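Bacteriophage virulence determinant (Salmonella enterica subsp. enterica serovar Typhimurium str. 14028S, PDB 6GGR) is a virulence effector of the PipA family that probably acts as a zinc-dependent protease on host NF-kappaB proteins. Local coordinates at residues C70-V73 against L74-L78; N182-P186 against V187-T191; P203-I206 against A207-F210. One frame throughout, in Å; residues are numbered along the deposited sequence.

Interaction 1. Residues C70-V73 against L74-L78; sequences CREV and LSRIL
E72 and R76 pair one turn apart on the outer side of helix 64-84. The chain of E72 leaves the backbone with CG anti to N (chi1 -174°) and then bends at chi2, which swings OE2 toward R76; the resulting salt bridge is long, 3.4 Å from OE2 to R76 NE. OE2 comes in at the edge of the guanidinium, near its plane, while the two flat groups are turned 36° from one another. R76 in turn bends at chi3, folding its head back across V73. There its NH2 approaches V73 CG1 at 3.6 Å, a charged group lying against a methyl.

The same V73 branch also serves the hydrophobic side, meeting I77 CD1 at 3.8 Å. Beneath the side chains run regular helical bonds, from L74 N to C70 O (2.8 Å) through I77 N to V73 O (3.1 Å).

The apolar side, V73, L74 and I77, packs on F164 of helix 160-173, while polar R71 and S75 also touch helix 45-49 and E72 and R76 stay exposed. With a single long bridge at the surface, the attraction between E72 and R76 is probably weak.

Interaction 2. Residues N182-P186 against V187-T191; sequences NPRGP and VVEYT
R184 and E189 join across the start of helix 186-197, where G185 occupies the N-cap position and N182 forms an Asx turn just ahead of it. The ionic part is a side-on grip in which two arginine nitrogens converge on a single carboxylate oxygen. R184 NE lies 2.8 Å from E189 OE2, and R184 NH2 is 2.9 Å from the same atom. The oxygen sits in the guanidinium plane, but the carboxylate is turned 30° against that plane, and NE meets OE2 on its anti side, tilted out of the carboxylate plane. A bend at chi3 (-64°) turns the arginine head toward the glutamate. The other oxygen, OE1, is taken by a salt bridge to R26 and by the backbone N of S23, so this buried carboxylate is satisfied on both oxygens.

Apolar packing supplements this: R184 CB abuts V188 CG1 at 3.8 Å, their side chains crossing at about a right angle. V187 packs on H166, H170 and D177, the zinc-binding residues, though no zinc is bound to this chain here.

Backbone-directed bonds shape the turn. N182 OD1 receives G185 N at 2.8 Å and R184 N at 3.1 Å, the latter from above the amide plane. The positive phi of G185 would press a beta carbon against R184 O, which calls for glycine. The helix opens with a weak bond from E189 N to G185 O and a firmer one from Y190 N to P186 O at 3.0 Å. One turn on, T191 OG1 donates to V187 O at 2.7 Å, from the opposite face of that carbonyl to T191 N.

Interaction 3. Residues P203-I206 against A207-F210; sequences PPRI and AYEF
R205 lies alongside Y208, both side chains pointing the same way, in the irregular C-terminal segment that follows helix 186-197. In the close-fitting part, R205 NH2 lies over one face of the Y208 ring, toward its CD1 side, 3.4 Å from Y208 CD1, and the guanidinium and ring planes are only 21° apart. This reach depends on a fully extended arginine, with every torsion from chi1 (-177°) onward near anti. The same NH2 bonds Y208 O at 2.9 Å, in the carbonyl plane and on a lone pair, although the oxygen lies 22° out of the guanidinium plane. R205 CG also rests 3.3 Å from A207 O.

At NE the fit is looser: it makes a weak bond to A207 O, and a water sits beside it, accepting from R205 NE at 3.1 Å while lying within bonding distance of both carbonyl oxygens, A207 O and Y208 O. On the more open side, I206 CG1 and A207 CB are separated by 4.3 Å.

The pair borders the zinc-binding residues, R205 touching H166 and Y208 touching D177; no zinc is bound to this chain here. It also meets another protein chain, whose backbone receives a hydrogen bond from R205 NH2 and has a weak one with Y208 OH. One arginine nitrogen thus bonds both Y208 O and that backbone, consistent with a part in holding the other protein beside the zinc-binding residues.

In the fold
Interactions 2 and 3 adjoin one another on the same side of the chain, their centres about 9 Å apart, and P183 O probably bonds to Y208 N between them. Interaction 1 lies beyond the chain's centre, 23 to 24 Å from both by centres. Interaction 2 is buried, interaction 1 partly buried, and interaction 3 partly buried at the border with the other protein chain. All three nevertheless border helix 160-173, which carries H166 and H170: 70-78 packs on it through F164, 182-191 through V187, and 203-210 through R205. The salt bridge of 182-191 is short and buried, that of 70-78 long and exposed, whereas the arginine of 203-210 meets carbonyls, a ring, water and the other protein chain.

Interaction 1. Residues C70-V73 against L74-L78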
loop_
_atom_site.group_PDB
_atom_site.type_symbol
_atom_site.label_atom_id
_atom_site.label_comp_id
_atom_site.label_asym_id
_atom_site.label_seq_id
_atom_site.Cartn_x
_atom_site.Cartn_y
_atom_site.Cartn_z
ATOM N N CYS B 70 -9.834 7.657 -15.269
ATOM C CA CYS B 70 -10.071 7.495 -13.840
ATOM C C CYS B 70 -11.115 8.483 -13.336
ATOM O O CYS B 70 -11.938 8.136 -12.481
ATOM C CB CYS B 70 -8.759 7.651 -13.070
ATOM S SG CYS B 70 -7.618 6.242 -13.260
ATOM N N ARG B 71 -11.108 9.714 -13.855
ATOM C CA ARG B 71 -12.085 10.705 -13.413
ATOM C C ARG B 71 -13.501 10.298 -13.805
ATOM O O ARG B 71 -14.446 10.481 -13.029
ATOM C CB ARG B 71 -11.757 12.080 -13.997
ATOM C CG ARG B 71 -12.455 13.215 -13.263
ATOM C CD ARG B 71 -12.583 14.473 -14.107
ATOM N NE ARG B 71 -13.275 15.528 -13.369
ATOM C CZ ARG B 71 -14.594 15.704 -13.350
ATOM N NH1 ARG B 71 -15.397 14.900 -14.037
ATOM N NH2 ARG B 71 -15.116 16.692 -12.638
ATOM N N GLU B 72 -13.671 9.768 -15.018
ATOM C CA GLU B 72 -14.981 9.287 -15.443
ATOM C C GLU B 72 -15.503 8.223 -14.483
ATOM O O GLU B 72 -16.659 8.272 -14.050
ATOM C CB GLU B 72 -14.893 8.744 -16.869
ATOM C CG GLU B 72 -16.230 8.347 -17.478
ATOM C CD GLU B 72 -16.571 6.884 -17.268
ATOM O OE1 GLU B 72 -15.647 6.042 -17.286
ATOM O OE2 GLU B 72 -17.766 6.576 -17.084
ATOM N N VAL B 73 -14.653 7.255 -14.130
ATOM C CA VAL B 73 -15.051 6.212 -13.187
ATOM C C VAL B 73 -15.320 6.817 -11.815
ATOM O O VAL B 73 -16.312 6.487 -11.155
ATOM C CB VAL B 73 -13.976 5.113 -13.121
ATOM C CG1 VAL B 73 -14.291 4.098 -12.014
ATOM C CG2 VAL B 73 -13.866 4.412 -14.463
ATOM N N LEU B 74 -14.432 7.705 -11.362
ATOM C CA LEU B 74 -14.617 8.331 -10.057
ATOM C C LEU B 74 -15.935 9.089 -9.998
ATOM O O LEU B 74 -16.632 9.060 -8.976
ATOM C CB LEU B 74 -13.444 9.267 -9.751
ATOM C CG LEU B 74 -13.535 10.059 -8.444
ATOM C CD1 LEU B 74 -13.713 9.137 -7.251
ATOM C CD2 LEU B 74 -12.308 10.926 -8.252
ATOM N N SER B 75 -16.301 9.765 -11.087
ATOM C CA SER B 75 -17.539 10.537 -11.103
ATOM C C SER B 75 -18.757 9.632 -10.962
ATOM O O SER B 75 -19.693 9.955 -10.220
ATOM C CB SER B 75 -17.623 11.360 -12.389
ATOM O OG SER B 75 -18.831 12.097 -12.444
ATOM N N ARG B 76 -18.774 8.502 -11.673
ATOM C CA ARG B 76 -19.882 7.561 -11.541
ATOM C C ARG B 76 -20.021 7.087 -10.101
ATOM O O ARG B 76 -21.119 7.093 -9.533
ATOM C CB ARG B 76 -19.675 6.361 -12.467
ATOM C CG ARG B 76 -19.561 6.690 -13.944
ATOM C CD ARG B 76 -19.531 5.419 -14.782
ATOM N NE ARG B 76 -18.419 4.536 -14.422
ATOM C CZ ARG B 76 -18.486 3.555 -13.524
ATOM N NH1 ARG B 76 -19.613 3.309 -12.868
ATOM N NH2 ARG B 76 -17.415 2.811 -13.277
ATOM N N ILE B 77 -18.909 6.671 -9.495
ATOM C CA ILE B 77 -18.946 6.105 -8.148
ATOM C C ILE B 77 -19.386 7.156 -7.138
ATOM O O ILE B 77 -20.194 6.876 -6.244
ATOM C CB ILE B 77 -17.570 5.507 -7.803
ATOM C CG1 ILE B 77 -17.345 4.240 -8.637
ATOM C CG2 ILE B 77 -17.455 5.199 -6.307
ATOM C CD1 ILE B 77 -15.929 3.716 -8.610
ATOM N N LEU B 78 -18.863 8.378 -7.257
ATOM C CA LEU B 78 -19.307 9.463 -6.388
ATOM C C LEU B 78 -20.806 9.689 -6.530
ATOM O O LEU B 78 -21.522 9.843 -5.536
ATOM C CB LEU B 78 -18.545 10.745 -6.721
ATOM C CG LEU B 78 -17.065 10.797 -6.344
ATOM C CD1 LEU B 78 -16.404 11.993 -7.009
ATOM C CD2 LEU B 78 -16.898 10.865 -4.838
#

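Interaction 2. Residues N182-P186 against V187-T191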
loop_
_atom_site.group_PDB
_atom_site.type_symbol
_atom_site.label_atom_id
_atom_site.label_comp_id
_atom_site.label_asym_id
_atom_site.label_seq_id
_atom_site.Cartn_x
_atom_site.Cartn_y
_atom_site.Cartn_z
ATOM N N ASN B 182 -8.576 -0.933 17.688
ATOM C CA ASN B 182 -9.641 -1.285 16.751
ATOM C C ASN B 182 -9.009 -1.971 15.547
ATOM O O ASN B 182 -8.090 -1.408 14.927
ATOM C CB ASN B 182 -10.452 -0.062 16.304
ATOM C CG ASN B 182 -11.704 -0.441 15.517
ATOM O OD1 ASN B 182 -11.672 -0.549 14.293
ATOM N ND2 ASN B 182 -12.808 -0.651 16.222
ATOM N N PRO B 183 -9.467 -3.170 15.172
ATOM C CA PRO B 183 -8.802 -3.906 14.082
ATOM C C PRO B 183 -9.068 -3.346 12.692
ATOM O O PRO B 183 -8.378 -3.753 11.747
ATOM C CB PRO B 183 -9.376 -5.323 14.224
ATOM C CG PRO B 183 -10.717 -5.117 14.838
ATOM C CD PRO B 183 -10.591 -3.933 15.744
ATOM N N ARG B 184 -10.031 -2.440 12.529
ATOM C CA ARG B 184 -10.403 -1.910 11.222
ATOM C C ARG B 184 -10.028 -0.448 11.039
ATOM O O ARG B 184 -9.503 -0.072 9.987
ATOM C CB ARG B 184 -11.915 -2.077 10.999
ATOM C CG ARG B 184 -12.387 -3.522 10.920
ATOM C CD ARG B 184 -13.900 -3.607 11.014
ATOM N NE ARG B 184 -14.390 -3.128 12.306
ATOM C CZ ARG B 184 -14.549 -3.888 13.385
ATOM N NH1 ARG B 184 -14.262 -5.183 13.347
ATOM N NH2 ARG B 184 -15.002 -3.351 14.512
ATOM N N GLY B 185 -10.299 0.397 12.030
ATOM C CA GLY B 185 -10.084 1.817 11.889
ATOM C C GLY B 185 -11.301 2.504 11.302
ATOM O O GLY B 185 -12.237 1.856 10.825
ATOM N N PRO B 186 -11.300 3.840 11.312
ATOM C CA PRO B 186 -12.501 4.576 10.880
ATOM C C PRO B 186 -12.778 4.497 9.387
ATOM O O PRO B 186 -13.949 4.509 8.985
ATOM C CB PRO B 186 -12.195 6.016 11.313
ATOM C CG PRO B 186 -10.708 6.098 11.307
ATOM C CD PRO B 186 -10.216 4.742 11.733
ATOM N N VAL B 187 -11.744 4.435 8.547
ATOM C CA VAL B 187 -11.963 4.471 7.103
ATOM C C VAL B 187 -12.565 3.162 6.616
ATOM O O VAL B 187 -13.459 3.154 5.760
ATOM C CB VAL B 187 -10.642 4.799 6.383
ATOM C CG1 VAL B 187 -10.799 4.694 4.866
ATOM C CG2 VAL B 187 -10.192 6.193 6.770
ATOM N N VAL B 188 -12.074 2.035 7.133
ATOM C CA VAL B 188 -12.649 0.743 6.773
ATOM C C VAL B 188 -14.116 0.690 7.180
ATOM O O VAL B 188 -14.984 0.297 6.393
ATOM C CB VAL B 188 -11.839 -0.399 7.413
ATOM C CG1 VAL B 188 -12.560 -1.736 7.253
ATOM C CG2 VAL B 188 -10.440 -0.471 6.793
ATOM N N GLU B 189 -14.419 1.094 8.413
ATOM C CA GLU B 189 -15.794 0.993 8.891
ATOM C C GLU B 189 -16.722 1.867 8.058
ATOM O O GLU B 189 -17.789 1.418 7.624
ATOM C CB GLU B 189 -15.869 1.357 10.376
ATOM C CG GLU B 189 -15.112 0.375 11.266
ATOM C CD GLU B 189 -15.728 0.207 12.640
ATOM O OE1 GLU B 189 -16.650 0.975 12.985
ATOM O OE2 GLU B 189 -15.283 -0.698 13.380
ATOM N N TYR B 190 -16.322 3.118 7.809
ATOM C CA TYR B 190 -17.075 3.976 6.898
ATOM C C TYR B 190 -17.263 3.305 5.545
ATOM O O TYR B 190 -18.373 3.264 5.004
ATOM C CB TYR B 190 -16.352 5.315 6.715
ATOM C CG TYR B 190 -16.717 6.400 7.703
ATOM C CD1 TYR B 190 -18.041 6.651 8.046
ATOM C CD2 TYR B 190 -15.732 7.192 8.279
ATOM C CE1 TYR B 190 -18.370 7.654 8.941
ATOM C CE2 TYR B 190 -16.051 8.193 9.178
ATOM C CZ TYR B 190 -17.370 8.421 9.504
ATOM O OH TYR B 190 -17.687 9.419 10.397
ATOM N N THR B 191 -16.174 2.780 4.976
ATOM C CA THR B 191 -16.256 2.157 3.662
ATOM C C THR B 191 -17.211 0.970 3.680
ATOM O O THR B 191 -18.038 0.819 2.773
ATOM C CB THR B 191 -14.858 1.738 3.195
ATOM O OG1 THR B 191 -14.011 2.895 3.137
ATOM C CG2 THR B 191 -14.905 1.101 1.816
#

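Interaction 3. Residues P203-I206 against A207-F210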
loop_
_atom_site.group_PDB
_atom_site.type_symbol
_atom_site.label_atom_id
_atom_site.label_comp_id
_atom_site.label_asym_id
_atom_site.label_seq_id
_atom_site.Cartn_x
_atom_site.Cartn_y
_atom_site.Cartn_z
ATOM N N PRO B 203 -18.622 -8.886 1.050
ATOM C CA PRO B 203 -18.677 -8.973 2.506
ATOM C C PRO B 203 -17.914 -7.827 3.131
ATOM O O PRO B 203 -16.903 -7.358 2.578
ATOM C CB PRO B 203 -18.007 -10.325 2.805
ATOM C CG PRO B 203 -17.970 -11.061 1.514
ATOM C CD PRO B 203 -17.911 -10.027 0.451
ATOM N N PRO B 204 -18.356 -7.339 4.289
ATOM C CA PRO B 204 -17.628 -6.239 4.931
ATOM C C PRO B 204 -16.249 -6.673 5.402
ATOM O O PRO B 204 -15.997 -7.842 5.703
ATOM C CB PRO B 204 -18.528 -5.845 6.105
ATOM C CG PRO B 204 -19.398 -7.017 6.342
ATOM C CD PRO B 204 -19.573 -7.706 5.029
ATOM N N ARG B 205 -15.350 -5.696 5.465
ATOM C CA ARG B 205 -13.954 -5.927 5.814
ATOM C C ARG B 205 -13.819 -5.915 7.330
ATOM O O ARG B 205 -13.989 -4.871 7.966
ATOM C CB ARG B 205 -13.083 -4.856 5.169
ATOM C CG ARG B 205 -11.593 -4.999 5.388
ATOM C CD ARG B 205 -10.887 -3.857 4.689
ATOM N NE ARG B 205 -9.435 -3.966 4.714
ATOM C CZ ARG B 205 -8.621 -3.048 4.203
ATOM N NH1 ARG B 205 -9.123 -1.958 3.626
ATOM N NH2 ARG B 205 -7.307 -3.219 4.264
ATOM N N ILE B 206 -13.499 -7.075 7.913
ATOM C CA ILE B 206 -13.479 -7.218 9.366
ATOM C C ILE B 206 -12.164 -6.776 9.988
ATOM O O ILE B 206 -12.108 -6.578 11.211
ATOM C CB ILE B 206 -13.770 -8.675 9.782
ATOM C CG1 ILE B 206 -12.627 -9.608 9.359
ATOM C CG2 ILE B 206 -15.096 -9.134 9.183
ATOM C CD1 ILE B 206 -12.827 -11.059 9.763
ATOM N N ALA B 207 -11.106 -6.618 9.194
ATOM C CA ALA B 207 -9.812 -6.203 9.715
ATOM C C ALA B 207 -9.033 -5.514 8.606
ATOM O O ALA B 207 -9.189 -5.839 7.425
ATOM C CB ALA B 207 -9.017 -7.392 10.260
ATOM N N TYR B 208 -8.190 -4.559 9.000
ATOM C CA TYR B 208 -7.365 -3.860 8.020
ATOM C C TYR B 208 -6.231 -4.752 7.522
ATOM O O TYR B 208 -5.967 -4.809 6.317
ATOM C CB TYR B 208 -6.813 -2.567 8.619
ATOM C CG TYR B 208 -6.029 -1.733 7.633
ATOM C CD1 TYR B 208 -6.678 -0.911 6.721
ATOM C CD2 TYR B 208 -4.639 -1.766 7.613
ATOM C CE1 TYR B 208 -5.969 -0.148 5.816
ATOM C CE2 TYR B 208 -3.921 -1.005 6.713
ATOM C CZ TYR B 208 -4.591 -0.197 5.817
ATOM O OH TYR B 208 -3.887 0.565 4.915
ATOM N N GLU B 209 -5.561 -5.457 8.427
ATOM C CA GLU B 209 -4.498 -6.384 8.070
ATOM C C GLU B 209 -4.950 -7.817 8.317
ATOM O O GLU B 209 -5.914 -8.074 9.043
ATOM C CB GLU B 209 -3.220 -6.080 8.862
ATOM C CG GLU B 209 -2.225 -5.195 8.103
ATOM C CD GLU B 209 -1.594 -4.117 8.966
ATOM O OE1 GLU B 209 -1.737 -4.173 10.205
ATOM O OE2 GLU B 209 -0.954 -3.205 8.399
ATOM N N PHE B 210 -4.242 -8.753 7.689
ATOM C CA PHE B 210 -4.577 -10.162 7.801
ATOM C C PHE B 210 -4.123 -10.722 9.148
ATOM O O PHE B 210 -3.356 -10.102 9.888
ATOM C CB PHE B 210 -3.934 -10.962 6.668
ATOM C CG PHE B 210 -4.633 -10.819 5.351
ATOM C CD1 PHE B 210 -5.906 -11.335 5.173
ATOM C CD2 PHE B 210 -4.013 -10.186 4.286
ATOM C CE1 PHE B 210 -6.556 -11.210 3.961
ATOM C CE2 PHE B 210 -4.657 -10.060 3.068
ATOM C CZ PHE B 210 -5.932 -10.573 2.907
HETATM O O HOH W 1 -7.959 -6.691 5.076
#